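Local coordinates for protein Niban 2 (Homo sapiens, PDB 7CTP) that may suppress apoptosis and promote melanoma cell invasion, and is associated with cadherin binding and transcription coactivation, at residues I123-D128 with F157-W162; I116-Y121 with R191-G196; K407-R412 with V427-A432; K22-F27 with E280-R285; T224-C229 with D421-S426. All coordinates share one frame; numbering follows the deposited sequence.

Contact 1: I123-D128 with F157-W162; sequences ILTSVD and FPLILW
Leu124 and Ile160 form the hydrogen-bonded pair of an antiparallel bridge that ties the edge strand 122-124 to strand 157-162 in the sheet of the PH domain. Leu124 N donates a hydrogen bond to Ile160 O at 2.9 Å, and Ile160 N returns the bond to Leu124 O. Both donors lie in the plane of the carbonyl they meet, and both bonds are nearly straight, 168° for the first. One step along, Ile123 and Leu161 make the non-hydrogen-bonded pair. The side chains part to the two faces of the sheet. On one, Ile123 reaches both neighbours: CG1 lies beside Leu161 CD2 at 3.6 Å, the two chains pointing the same way, while CG2 meets Leu159 CG at 3.9 Å. With chi1 near -62°, Ile123 has CG2 anti to its backbone N, and that is the branch that leans to Leu159. Helix 176-194, the C-terminal helix of the PH fold, covers this side through Leu186 and Trp182. On the other face Leu124 CD2 rests on Trp162 CB at 3.7 Å, and Ile160 CD1 reaches Val127, where helix 127-134 begins. Ser126 is the N-cap of that helix, its OG bonded to Gln129 N. Where the chain leaves the edge strand the fit is tight: Thr125 CG2 presses on Leu159 CD1 at 3.4 Å, less than the usual carbon-carbon separation.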
# COMPACT_ATOMS: atom_id res chain seq x y z
N ILE A 123 6.06 13.67 2.55
CA ILE A 123 6.04 14.95 3.25
C ILE A 123 7.46 15.42 3.51
O ILE A 123 8.30 14.64 3.99
CB ILE A 123 5.27 14.86 4.58
CG1 ILE A 123 3.81 14.48 4.35
CG2 ILE A 123 5.36 16.19 5.34
CD1 ILE A 123 3.17 13.87 5.59
N LEU A 124 7.74 16.69 3.21
CA LEU A 124 8.99 17.34 3.57
C LEU A 124 8.70 18.47 4.55
O LEU A 124 7.69 19.17 4.41
CB LEU A 124 9.71 17.92 2.33
CG LEU A 124 10.23 17.02 1.21
CD1 LEU A 124 11.06 15.87 1.75
CD2 LEU A 124 9.08 16.50 0.34
N THR A 125 9.57 18.65 5.54
CA THR A 125 9.36 19.72 6.52
C THR A 125 10.39 20.84 6.39
O THR A 125 10.57 21.62 7.34
CB THR A 125 9.38 19.16 7.95
OG1 THR A 125 10.59 18.43 8.15
CG2 THR A 125 8.21 18.22 8.17
N SER A 126 11.07 20.94 5.26
CA SER A 126 11.93 22.09 5.02
C SER A 126 12.01 22.33 3.52
O SER A 126 11.95 21.40 2.71
CB SER A 126 13.32 21.90 5.64
OG SER A 126 14.26 21.36 4.72
N VAL A 127 12.12 23.61 3.16
CA VAL A 127 12.23 23.96 1.75
C VAL A 127 13.50 23.36 1.15
O VAL A 127 13.50 22.87 0.02
CB VAL A 127 12.19 25.49 1.56
CG1 VAL A 127 12.48 25.83 0.11
CG2 VAL A 127 10.83 26.03 1.96
N ASP A 128 14.60 23.37 1.92
CA ASP A 128 15.85 22.87 1.37
C ASP A 128 15.77 21.38 1.06
O ASP A 128 16.27 20.93 0.03
CB ASP A 128 17.00 23.14 2.32
CG ASP A 128 18.33 22.96 1.65
OD1 ASP A 128 18.60 23.69 0.66
OD2 ASP A 128 19.09 22.07 2.07
N PHE A 157 7.79 27.14 9.52
CA PHE A 157 7.30 25.77 9.72
C PHE A 157 6.54 25.32 8.48
O PHE A 157 5.31 25.28 8.46
CB PHE A 157 6.42 25.70 10.97
CG PHE A 157 7.09 26.28 12.18
CD1 PHE A 157 8.14 25.62 12.79
CD2 PHE A 157 6.70 27.52 12.67
CE1 PHE A 157 8.77 26.16 13.90
CE2 PHE A 157 7.33 28.07 13.77
CZ PHE A 157 8.36 27.39 14.38
N PRO A 158 7.26 24.96 7.42
CA PRO A 158 6.60 24.51 6.20
C PRO A 158 6.27 23.03 6.26
O PRO A 158 6.82 22.27 7.06
CB PRO A 158 7.66 24.79 5.12
CG PRO A 158 8.96 24.56 5.85
CD PRO A 158 8.73 24.95 7.29
N LEU A 159 5.32 22.64 5.41
CA LEU A 159 4.99 21.24 5.13
C LEU A 159 4.73 21.15 3.64
O LEU A 159 3.82 21.81 3.13
CB LEU A 159 3.75 20.78 5.92
CG LEU A 159 3.78 19.47 6.71
CD1 LEU A 159 5.03 19.41 7.56
CD2 LEU A 159 2.55 19.37 7.59
N ILE A 160 5.53 20.35 2.93
CA ILE A 160 5.46 20.26 1.48
C ILE A 160 5.08 18.84 1.10
O ILE A 160 5.64 17.88 1.64
CB ILE A 160 6.79 20.68 0.82
CG1 ILE A 160 7.03 22.17 1.06
CG2 ILE A 160 6.75 20.37 -0.68
CD1 ILE A 160 8.47 22.58 0.86
N LEU A 161 4.12 18.70 0.19
CA LEU A 161 3.71 17.41 -0.33
C LEU A 161 4.31 17.22 -1.72
O LEU A 161 3.98 17.97 -2.64
CB LEU A 161 2.18 17.32 -0.41
CG LEU A 161 1.42 17.44 0.91
CD1 LEU A 161 -0.07 17.19 0.64
CD2 LEU A 161 1.96 16.48 1.93
N TRP A 162 5.17 16.21 -1.86
CA TRP A 162 5.84 15.88 -3.11
C TRP A 162 5.30 14.55 -3.65
O TRP A 162 4.99 13.65 -2.87
CB TRP A 162 7.35 15.77 -2.89
CG TRP A 162 8.15 15.24 -4.06
CD1 TRP A 162 8.78 15.97 -5.03
CD2 TRP A 162 8.42 13.87 -4.35
NE1 TRP A 162 9.43 15.14 -5.91
CE2 TRP A 162 9.22 13.84 -5.52
CE3 TRP A 162 8.07 12.66 -3.74
CZ2 TRP A 162 9.68 12.65 -6.08
CZ3 TRP A 162 8.53 11.48 -4.30
CH2 TRP A 162 9.31 11.49 -5.46

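Contact 2: I116-Y121 with R191-G196; sequences INSAGY and RHCNNG
Asn194 OD1 accepts the N-H of Gly120 at 2.8 Å, in the plane of the amide carbonyl and with 156° at the hydrogen. Asn194 sits in the last turn of helix 176-194, and Gly120 belongs to a type II beta turn, Ser118 to Tyr121, between strands 114-116 and 122-124 of the PH domain. The turn is closed by Tyr121 N to Ser118 O. The same OD1 also lies 3.3 Å from Ala119 CA, and the other end of the amide is held too: Asn194 ND2 gives one hydrogen to a water that donates to Tyr121 O, and bonds to Gln430 OE1 on helix 422-455. Both ends are engaged, which probably fixes the amide against flipping. Beside it Cys193 pushes its side chain at the turn, CB against Ala119 CB at 3.9 Å and SG near Ser118 N. The amide of Asn117 lies against this thiol side chain, OD1 coming to 3.5 Å from Cys193 CB. That OD1 closes an Asx turn by accepting Ala119 N at 3.0 Å, the donor tilted 25° from its carbonyl plane, and it also takes a hydrogen from Gln234 NE2. Asn117 ND2 reaches Cys193 O through a second water. One direct bond and two water bridges thus probably set how the turn is oriented on the helix end, while the Cys193 side chain supplies the packing.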
# COMPACT_ATOMS: atom_id res chain seq x y z
N ILE A 116 -7.81 16.57 -2.40
CA ILE A 116 -6.53 15.93 -2.69
C ILE A 116 -6.51 14.50 -2.15
O ILE A 116 -6.70 14.28 -0.95
CB ILE A 116 -5.35 16.73 -2.11
CG1 ILE A 116 -5.33 18.14 -2.69
CG2 ILE A 116 -4.04 16.01 -2.39
CD1 ILE A 116 -4.51 19.12 -1.86
N ASN A 117 -6.28 13.53 -3.04
CA ASN A 117 -5.94 12.17 -2.65
C ASN A 117 -4.42 12.06 -2.64
O ASN A 117 -3.78 12.30 -3.66
CB ASN A 117 -6.57 11.15 -3.61
CG ASN A 117 -6.18 9.71 -3.30
OD1 ASN A 117 -5.01 9.34 -3.29
ND2 ASN A 117 -7.19 8.87 -3.08
N SER A 118 -3.84 11.72 -1.49
CA SER A 118 -2.40 11.83 -1.30
C SER A 118 -1.64 10.52 -1.53
O SER A 118 -0.51 10.37 -1.07
CB SER A 118 -2.10 12.39 0.10
OG SER A 118 -2.67 11.57 1.09
N ALA A 119 -2.24 9.56 -2.25
CA ALA A 119 -1.51 8.33 -2.55
C ALA A 119 -0.23 8.67 -3.31
O ALA A 119 -0.24 9.48 -4.24
CB ALA A 119 -2.38 7.38 -3.37
N GLY A 120 0.88 8.03 -2.91
CA GLY A 120 2.15 8.22 -3.59
C GLY A 120 2.91 9.46 -3.18
O GLY A 120 4.01 9.70 -3.72
N TYR A 121 2.38 10.25 -2.25
CA TYR A 121 3.05 11.47 -1.82
C TYR A 121 4.02 11.20 -0.68
O TYR A 121 3.95 10.16 -0.01
CB TYR A 121 2.02 12.53 -1.39
CG TYR A 121 1.46 13.33 -2.54
CD1 TYR A 121 0.41 12.83 -3.31
CD2 TYR A 121 1.97 14.58 -2.87
CE1 TYR A 121 -0.11 13.54 -4.39
CE2 TYR A 121 1.45 15.31 -3.94
CZ TYR A 121 0.42 14.79 -4.69
OH TYR A 121 -0.09 15.51 -5.76
N ARG A 191 -0.87 7.23 4.15
CA ARG A 191 -0.91 5.79 4.43
C ARG A 191 -2.27 5.22 4.05
O ARG A 191 -2.36 4.13 3.46
CB ARG A 191 -0.61 5.54 5.90
CG ARG A 191 -0.53 4.08 6.33
CD ARG A 191 -0.42 3.97 7.86
NE ARG A 191 0.75 4.69 8.38
CZ ARG A 191 0.69 5.82 9.07
NH1 ARG A 191 1.81 6.40 9.48
NH2 ARG A 191 -0.49 6.39 9.33
N HIS A 192 -3.34 5.95 4.37
CA HIS A 192 -4.69 5.49 4.08
C HIS A 192 -4.93 5.42 2.57
O HIS A 192 -5.43 4.41 2.06
CB HIS A 192 -5.71 6.40 4.76
CG HIS A 192 -7.13 5.95 4.61
ND1 HIS A 192 -7.72 5.07 5.49
CD2 HIS A 192 -8.07 6.24 3.68
CE1 HIS A 192 -8.97 4.83 5.11
NE2 HIS A 192 -9.20 5.53 4.01
N CYS A 193 -4.57 6.48 1.85
CA CYS A 193 -4.77 6.49 0.40
C CYS A 193 -3.86 5.50 -0.32
O CYS A 193 -4.25 4.97 -1.36
CB CYS A 193 -4.57 7.91 -0.16
SG CYS A 193 -5.79 9.13 0.43
N ASN A 194 -2.67 5.23 0.22
CA ASN A 194 -1.80 4.21 -0.39
C ASN A 194 -2.43 2.83 -0.33
O ASN A 194 -2.21 2.01 -1.22
CB ASN A 194 -0.44 4.18 0.30
CG ASN A 194 0.48 5.29 -0.15
OD1 ASN A 194 0.22 5.96 -1.15
ND2 ASN A 194 1.59 5.47 0.57
N ASN A 195 -3.21 2.56 0.71
CA ASN A 195 -3.84 1.26 0.94
C ASN A 195 -5.13 1.15 0.12
O ASN A 195 -6.23 0.98 0.64
CB ASN A 195 -4.08 1.10 2.44
CG ASN A 195 -4.49 -0.31 2.84
OD1 ASN A 195 -3.87 -1.29 2.43
ND2 ASN A 195 -5.52 -0.40 3.70
N GLY A 196 -4.96 1.28 -1.19
CA GLY A 196 -6.10 1.44 -2.07
C GLY A 196 -6.70 0.17 -2.64
O GLY A 196 -7.77 0.23 -3.25
O HOH W 1 -6.12 5.94 -3.17
O HOH W 2 3.59 7.53 -0.42

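Contact 3: K407-R412 with V427-A432; sequences KMESLR and VFKQRA
Helix 422-455 is met near its N-terminal end by the segment that follows helix 402-405, and the contact is a helix-loop packing in the helical part of the protein, with no hydrogen bond across it. Lys429 lies at its middle. Its aliphatic chain runs past Leu411 in the opposite direction, CG touching Leu411 CD2 at 3.5 Å, while CD lies 3.6 Å from Met408 O. That carbonyl already accepts Leu411 N at 2.9 Å within its own segment, so the methylenes of Lys429 lie against a turn whose oxygen has a partner. A near-eclipsed chi3 of 14°, about the CG-CD bond, bends the lysine chain and carries NZ to the side of Glu409; the charged atoms stay apart, with Glu409 OE1 6.1 Å from Lys429 NZ, so any attraction is probably modest. With an alanine in place of Lys429, Leu411 CD2 and the 408-411 turn lose the methylenes they pack on, which would probably open a gap beside the helix. Leu411, its CG anti to the backbone N (chi1 174°), also approaches Phe428 CB with CD2. Around the helix, Phe428 and Ala432 pack on helix 464-511, and Met408 also touches Thr353 of helix 342-378, so the loop lies among several helices. Met408 folds back at chi2 and chi3, which brings its methyl CE to 3.7 Å from Ala432 CB.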
# COMPACT_ATOMS: atom_id res chain seq x y z
N LYS A 407 7.52 3.18 15.53
CA LYS A 407 8.42 2.05 15.72
C LYS A 407 9.00 1.55 14.41
O LYS A 407 10.09 0.96 14.39
CB LYS A 407 7.72 0.91 16.46
CG LYS A 407 7.21 1.26 17.85
CD LYS A 407 8.36 1.68 18.77
CE LYS A 407 7.87 1.74 20.22
NZ LYS A 407 8.80 2.55 21.09
N MET A 408 8.31 1.79 13.29
CA MET A 408 8.80 1.30 12.00
C MET A 408 9.83 2.20 11.36
O MET A 408 10.49 1.77 10.41
CB MET A 408 7.64 1.12 11.01
CG MET A 408 6.64 0.05 11.38
SD MET A 408 7.38 -1.54 11.79
CE MET A 408 8.32 -1.91 10.31
N GLU A 409 10.01 3.44 11.84
CA GLU A 409 10.88 4.34 11.10
C GLU A 409 12.35 3.98 11.25
O GLU A 409 13.17 4.48 10.47
CB GLU A 409 10.62 5.79 11.51
CG GLU A 409 9.33 6.30 10.87
CD GLU A 409 8.57 7.28 11.72
OE1 GLU A 409 7.33 7.24 11.70
OE2 GLU A 409 9.22 8.12 12.39
N SER A 410 12.71 3.10 12.19
CA SER A 410 14.08 2.60 12.25
C SER A 410 14.33 1.43 11.29
O SER A 410 15.45 0.93 11.23
CB SER A 410 14.42 2.18 13.68
OG SER A 410 13.62 1.11 14.13
N LEU A 411 13.32 0.99 10.54
CA LEU A 411 13.50 -0.13 9.63
C LEU A 411 14.50 0.23 8.54
O LEU A 411 14.39 1.28 7.91
CB LEU A 411 12.17 -0.53 8.99
CG LEU A 411 12.31 -1.61 7.91
CD1 LEU A 411 12.88 -2.89 8.51
CD2 LEU A 411 11.00 -1.87 7.20
N ARG A 412 15.47 -0.66 8.33
CA ARG A 412 16.39 -0.55 7.20
C ARG A 412 16.67 -1.96 6.68
O ARG A 412 17.21 -2.79 7.41
CB ARG A 412 17.69 0.16 7.60
CG ARG A 412 17.50 1.64 7.90
CD ARG A 412 18.81 2.38 8.15
NE ARG A 412 19.59 2.55 6.93
CZ ARG A 412 20.60 1.76 6.56
NH1 ARG A 412 20.94 0.74 7.34
NH2 ARG A 412 21.25 1.99 5.44
N VAL A 427 7.96 0.23 1.26
CA VAL A 427 6.73 -0.55 1.12
C VAL A 427 6.43 -1.31 2.40
O VAL A 427 5.28 -1.38 2.86
CB VAL A 427 6.86 -1.49 -0.09
CG1 VAL A 427 5.77 -2.56 -0.05
CG2 VAL A 427 6.77 -0.68 -1.39
N PHE A 428 7.46 -1.88 3.03
CA PHE A 428 7.21 -2.75 4.16
C PHE A 428 6.94 -1.97 5.44
O PHE A 428 6.25 -2.47 6.33
CB PHE A 428 8.36 -3.75 4.29
CG PHE A 428 8.31 -4.81 3.23
CD1 PHE A 428 7.13 -5.51 3.00
CD2 PHE A 428 9.40 -5.06 2.42
CE1 PHE A 428 7.06 -6.47 2.01
CE2 PHE A 428 9.33 -6.02 1.42
CZ PHE A 428 8.16 -6.72 1.22
N LYS A 429 7.42 -0.73 5.54
CA LYS A 429 6.96 0.13 6.63
C LYS A 429 5.48 0.47 6.48
O LYS A 429 4.74 0.44 7.47
CB LYS A 429 7.79 1.41 6.70
CG LYS A 429 9.25 1.16 6.95
CD LYS A 429 10.09 2.43 6.89
CE LYS A 429 9.24 3.69 6.93
NZ LYS A 429 10.10 4.90 6.82
N GLN A 430 5.05 0.78 5.26
CA GLN A 430 3.64 1.09 5.01
C GLN A 430 2.76 -0.11 5.34
O GLN A 430 1.74 0.03 6.03
CB GLN A 430 3.47 1.54 3.56
CG GLN A 430 2.08 1.31 2.93
CD GLN A 430 1.14 2.50 3.11
OE1 GLN A 430 1.57 3.66 3.15
NE2 GLN A 430 -0.15 2.21 3.19
N ARG A 431 3.15 -1.30 4.88
CA ARG A 431 2.33 -2.48 5.12
C ARG A 431 2.29 -2.83 6.61
O ARG A 431 1.23 -3.15 7.14
CB ARG A 431 2.84 -3.67 4.31
CG ARG A 431 2.81 -3.43 2.81
CD ARG A 431 2.34 -4.64 2.03
NE ARG A 431 2.35 -4.38 0.59
CZ ARG A 431 3.04 -5.10 -0.29
NH1 ARG A 431 2.98 -4.79 -1.59
NH2 ARG A 431 3.77 -6.12 0.12
N ALA A 432 3.43 -2.74 7.29
CA ALA A 432 3.44 -3.02 8.73
C ALA A 432 2.52 -2.07 9.49
O ALA A 432 1.81 -2.49 10.42
CB ALA A 432 4.87 -2.94 9.28

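Contact 4: K22-F27 with E280-R285; sequences KILTEF and EQAKAR
The guanidinium of Arg285 has Leu24 CB over one face and Thr25 at its edge, where helices 10-48 and 260-337 pack side by side in the helical part of the protein. The short segments cross at -34° with their axes 10.6 Å apart, running in broadly the same direction. Arg285 NH2 donates to Thr25 OG1 at 3.0 Å; the oxygen lies only 8° from the guanidinium plane, and the N-H points at it with 161°. Bends at chi2 and chi3 fold the arginine chain, and CG lies 3.9 Å from Leu24 CD1. Thr25 OG1 is bonded as well to Gly21 O one turn back, so the hydroxyl links Arg285 to the backbone of helix 10-48. Leu24 fills the space between the helices: CD1 rests on Ala282 CA at 3.8 Å and also meets Gln281 CG. Gln281 turns its NE2 to Ala17 O, a second polar tie to helix 10-48. On other sides of that helix, Ile23 and Phe27 pack against helices 204-218 and 232-252. The second branch of the leucine closes the fit, CD2 meeting the methyl of Ala282 CB at 3.9 Å.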
# COMPACT_ATOMS: atom_id res chain seq x y z
N LYS A 22 -0.77 2.11 -25.98
CA LYS A 22 0.01 0.91 -26.24
C LYS A 22 0.45 0.24 -24.95
O LYS A 22 0.41 -0.99 -24.84
CB LYS A 22 1.20 1.25 -27.13
CG LYS A 22 0.75 1.73 -28.50
CD LYS A 22 1.90 2.07 -29.43
CE LYS A 22 1.35 2.64 -30.74
NZ LYS A 22 2.44 3.13 -31.64
N ILE A 23 0.84 1.04 -23.95
CA ILE A 23 1.18 0.49 -22.64
C ILE A 23 -0.03 -0.17 -22.00
O ILE A 23 0.05 -1.27 -21.44
CB ILE A 23 1.77 1.57 -21.72
CG1 ILE A 23 3.15 1.99 -22.20
CG2 ILE A 23 1.84 1.07 -20.27
CD1 ILE A 23 3.57 3.35 -21.65
N LEU A 24 -1.18 0.51 -22.04
CA LEU A 24 -2.36 -0.05 -21.40
C LEU A 24 -2.78 -1.35 -22.07
O LEU A 24 -3.18 -2.30 -21.38
CB LEU A 24 -3.50 0.96 -21.42
CG LEU A 24 -3.22 2.17 -20.54
CD1 LEU A 24 -4.22 3.28 -20.88
CD2 LEU A 24 -3.29 1.82 -19.05
N THR A 25 -2.70 -1.42 -23.41
CA THR A 25 -3.03 -2.65 -24.12
C THR A 25 -2.16 -3.81 -23.65
O THR A 25 -2.66 -4.90 -23.36
CB THR A 25 -2.89 -2.45 -25.63
OG1 THR A 25 -3.90 -1.54 -26.09
CG2 THR A 25 -3.02 -3.79 -26.38
N GLU A 26 -0.85 -3.58 -23.57
CA GLU A 26 0.05 -4.65 -23.14
C GLU A 26 -0.23 -5.04 -21.69
O GLU A 26 -0.29 -6.24 -21.38
CB GLU A 26 1.51 -4.23 -23.31
CG GLU A 26 2.47 -5.43 -23.20
CD GLU A 26 3.94 -5.05 -23.24
OE1 GLU A 26 4.77 -5.88 -22.81
OE2 GLU A 26 4.25 -3.92 -23.69
N PHE A 27 -0.42 -4.06 -20.81
CA PHE A 27 -0.76 -4.39 -19.43
C PHE A 27 -2.05 -5.20 -19.35
O PHE A 27 -2.15 -6.17 -18.59
CB PHE A 27 -0.94 -3.13 -18.56
CG PHE A 27 -1.56 -3.46 -17.22
CD1 PHE A 27 -0.78 -4.01 -16.22
CD2 PHE A 27 -2.94 -3.35 -17.02
CE1 PHE A 27 -1.34 -4.37 -15.01
CE2 PHE A 27 -3.51 -3.72 -15.81
CZ PHE A 27 -2.71 -4.23 -14.80
N GLU A 280 -6.98 9.59 -16.66
CA GLU A 280 -8.31 9.45 -17.26
C GLU A 280 -8.32 8.36 -18.32
O GLU A 280 -9.28 7.60 -18.42
CB GLU A 280 -8.79 10.78 -17.84
CG GLU A 280 -9.14 11.83 -16.77
CD GLU A 280 -10.18 11.34 -15.76
OE1 GLU A 280 -11.13 10.64 -16.17
OE2 GLU A 280 -10.05 11.66 -14.56
N GLN A 281 -7.24 8.27 -19.11
CA GLN A 281 -7.17 7.23 -20.13
C GLN A 281 -7.10 5.84 -19.51
O GLN A 281 -7.79 4.90 -19.95
CB GLN A 281 -5.96 7.50 -21.04
CG GLN A 281 -5.97 6.72 -22.34
CD GLN A 281 -4.85 7.14 -23.25
OE1 GLN A 281 -4.33 8.26 -23.14
NE2 GLN A 281 -4.48 6.27 -24.17
N ALA A 282 -6.28 5.68 -18.47
CA ALA A 282 -6.15 4.40 -17.79
C ALA A 282 -7.46 3.99 -17.13
O ALA A 282 -7.84 2.81 -17.14
CB ALA A 282 -5.01 4.46 -16.77
N LYS A 283 -8.17 4.97 -16.55
CA LYS A 283 -9.44 4.68 -15.89
C LYS A 283 -10.42 4.09 -16.89
O LYS A 283 -11.05 3.05 -16.64
CB LYS A 283 -10.01 5.94 -15.25
CG LYS A 283 -11.34 5.73 -14.50
CD LYS A 283 -11.76 6.98 -13.75
CE LYS A 283 -13.13 6.80 -13.08
NZ LYS A 283 -13.51 8.00 -12.27
N ALA A 284 -10.55 4.73 -18.06
CA ALA A 284 -11.48 4.25 -19.07
C ALA A 284 -11.09 2.85 -19.56
O ALA A 284 -11.94 1.95 -19.63
CB ALA A 284 -11.53 5.23 -20.25
N ARG A 285 -9.81 2.64 -19.87
CA ARG A 285 -9.38 1.36 -20.42
C ARG A 285 -9.52 0.24 -19.39
O ARG A 285 -10.00 -0.86 -19.70
CB ARG A 285 -7.95 1.45 -20.93
CG ARG A 285 -7.75 2.34 -22.17
CD ARG A 285 -8.29 1.73 -23.46
NE ARG A 285 -7.82 0.36 -23.71
CZ ARG A 285 -6.66 0.03 -24.27
NH1 ARG A 285 -5.78 0.95 -24.67
NH2 ARG A 285 -6.38 -1.26 -24.43

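Contact 5: T224-C229 with D421-S426; sequences TWEMLC and DVSSTS
Ser426 OG donates to Glu226 OE1 at 3.0 Å, coming from above the carboxylate plane, 54° out of it. Its chi1 of 177° sets OG anti to the backbone N, on the side of helix 422-455 that faces the loop. The same OE1 forms a salt bridge with Lys122, which lies next to contact 1 in the PH domain, so this one oxygen links the loop, the helix and the domain. Glu226 OE2 turns the other way and passes Ser423 OG at 4.0 Å. A water completes this side: it accepts the N-H of Glu226, 2.8 Å from N, and is hydrogen-bonded to Ser423 OG. Thr224 packs on the same helix turn, its O lying 3.4 Å from Ser423 CB and its CG2 against the backbone of Ser423 and Ser424. Farther out, Glu226 is placed by a type I beta turn, Trp225 to Leu228, whose Leu228 N bonds to Trp225 O. Trp225 faces the opposite way and packs on helix 232-252. On the helix side, Asp421 stands at the N-cap, and its O accepts both Thr425 N and Thr425 OG1 from opposite faces of the carbonyl plane. Replacing Glu226 by an alanine would probably leave Lys122 without this carboxylate partner and Ser426 OG without its acceptor, and is likely to weaken the tie of the loop to the PH domain. The contact is mostly polar, with a water bridging Glu226 N and Ser423 OG, and its tie depends on a charge shared between a lysine and a hydroxyl, so it is probably sensitive to the ionisation of the glutamate.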
# COMPACT_ATOMS: atom_id res chain seq x y z
N THR A 224 10.53 -5.17 -5.54
CA THR A 224 9.50 -4.32 -4.94
C THR A 224 9.49 -2.93 -5.56
O THR A 224 10.54 -2.29 -5.71
CB THR A 224 9.73 -4.23 -3.44
OG1 THR A 224 9.55 -5.52 -2.85
CG2 THR A 224 8.76 -3.26 -2.79
N TRP A 225 8.30 -2.47 -5.93
CA TRP A 225 8.11 -1.20 -6.63
C TRP A 225 7.46 -0.21 -5.67
O TRP A 225 6.34 -0.45 -5.20
CB TRP A 225 7.24 -1.40 -7.87
CG TRP A 225 7.03 -0.18 -8.71
CD1 TRP A 225 7.92 0.83 -8.94
CD2 TRP A 225 5.86 0.13 -9.46
NE1 TRP A 225 7.36 1.77 -9.79
CE2 TRP A 225 6.10 1.35 -10.13
CE3 TRP A 225 4.63 -0.51 -9.64
CZ2 TRP A 225 5.15 1.95 -10.95
CZ3 TRP A 225 3.69 0.08 -10.45
CH2 TRP A 225 3.95 1.31 -11.10
N GLU A 226 8.16 0.89 -5.40
CA GLU A 226 7.68 1.85 -4.41
C GLU A 226 6.34 2.46 -4.80
O GLU A 226 5.57 2.88 -3.93
CB GLU A 226 8.74 2.95 -4.22
CG GLU A 226 8.39 4.00 -3.18
CD GLU A 226 9.62 4.54 -2.45
OE1 GLU A 226 9.44 5.20 -1.41
OE2 GLU A 226 10.75 4.30 -2.93
N MET A 227 6.04 2.52 -6.09
CA MET A 227 4.85 3.20 -6.55
C MET A 227 3.68 2.25 -6.76
O MET A 227 2.67 2.64 -7.37
CB MET A 227 5.16 3.99 -7.82
CG MET A 227 6.15 5.14 -7.61
SD MET A 227 5.82 6.20 -6.19
CE MET A 227 4.27 6.99 -6.66
N LEU A 228 3.77 1.03 -6.25
CA LEU A 228 2.59 0.17 -6.14
C LEU A 228 1.77 0.62 -4.94
O LEU A 228 1.66 -0.07 -3.92
CB LEU A 228 3.00 -1.30 -6.02
CG LEU A 228 1.86 -2.31 -6.15
CD1 LEU A 228 1.53 -2.55 -7.62
CD2 LEU A 228 2.24 -3.61 -5.45
N CYS A 229 1.21 1.83 -5.05
CA CYS A 229 0.40 2.39 -3.98
C CYS A 229 -0.76 3.16 -4.58
O CYS A 229 -0.65 3.72 -5.67
CB CYS A 229 1.21 3.31 -3.06
SG CYS A 229 2.23 4.43 -4.03
N ASP A 421 18.03 -1.34 0.44
CA ASP A 421 16.97 -1.37 -0.57
C ASP A 421 15.93 -0.34 -0.15
O ASP A 421 15.15 -0.57 0.79
CB ASP A 421 16.39 -2.77 -0.68
CG ASP A 421 15.40 -2.93 -1.83
OD1 ASP A 421 15.12 -1.94 -2.54
OD2 ASP A 421 14.92 -4.06 -2.02
N VAL A 422 15.92 0.81 -0.82
CA VAL A 422 15.02 1.89 -0.43
C VAL A 422 13.56 1.47 -0.63
O VAL A 422 12.71 1.73 0.23
CB VAL A 422 15.35 3.17 -1.22
CG1 VAL A 422 14.51 4.34 -0.69
CG2 VAL A 422 16.83 3.48 -1.13
N SER A 423 13.27 0.82 -1.75
CA SER A 423 11.88 0.52 -2.10
C SER A 423 11.27 -0.49 -1.15
O SER A 423 10.15 -0.30 -0.66
CB SER A 423 11.81 0.02 -3.54
OG SER A 423 12.43 0.94 -4.42
N SER A 424 11.99 -1.59 -0.89
CA SER A 424 11.49 -2.61 0.03
C SER A 424 11.22 -2.00 1.40
O SER A 424 10.19 -2.27 2.02
CB SER A 424 12.50 -3.76 0.16
OG SER A 424 12.63 -4.46 -1.06
N THR A 425 12.15 -1.17 1.88
CA THR A 425 11.98 -0.55 3.19
C THR A 425 10.72 0.30 3.24
O THR A 425 9.92 0.18 4.17
CB THR A 425 13.21 0.29 3.52
OG1 THR A 425 14.35 -0.58 3.68
CG2 THR A 425 12.98 1.06 4.82
N SER A 426 10.52 1.16 2.24
CA SER A 426 9.34 2.01 2.20
C SER A 426 8.05 1.19 2.18
O SER A 426 7.14 1.42 2.99
CB SER A 426 9.40 2.93 0.98
OG SER A 426 8.22 3.71 0.89
O HOH W 3 10.65 1.37 -6.49

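How the contacts relate
Contacts 1 and 2 lie in the PH domain and at the end of its C-terminal helix 176-194, their centres 17 Å apart; Tyr121 of contact 2 packs on Leu161 and Trp162 of contact 1. Helix 422-455 carries one segment each of contacts 3 and 5, whose centres are 11 Å apart, and meets contact 2 through Gln430; Gly120 of contact 2 also touches Cys229 and Met227 of contact 5. Along the chain contact 1 is nested within contact 2, and both within contact 4, while contact 5 crosses both contact 3 and contact 4. Contact 4 is the outlier, about 33 Å from contact 1 between centres. Helix 422-455, with the loop 224-229, thus appears to tie the PH domain to the helical part.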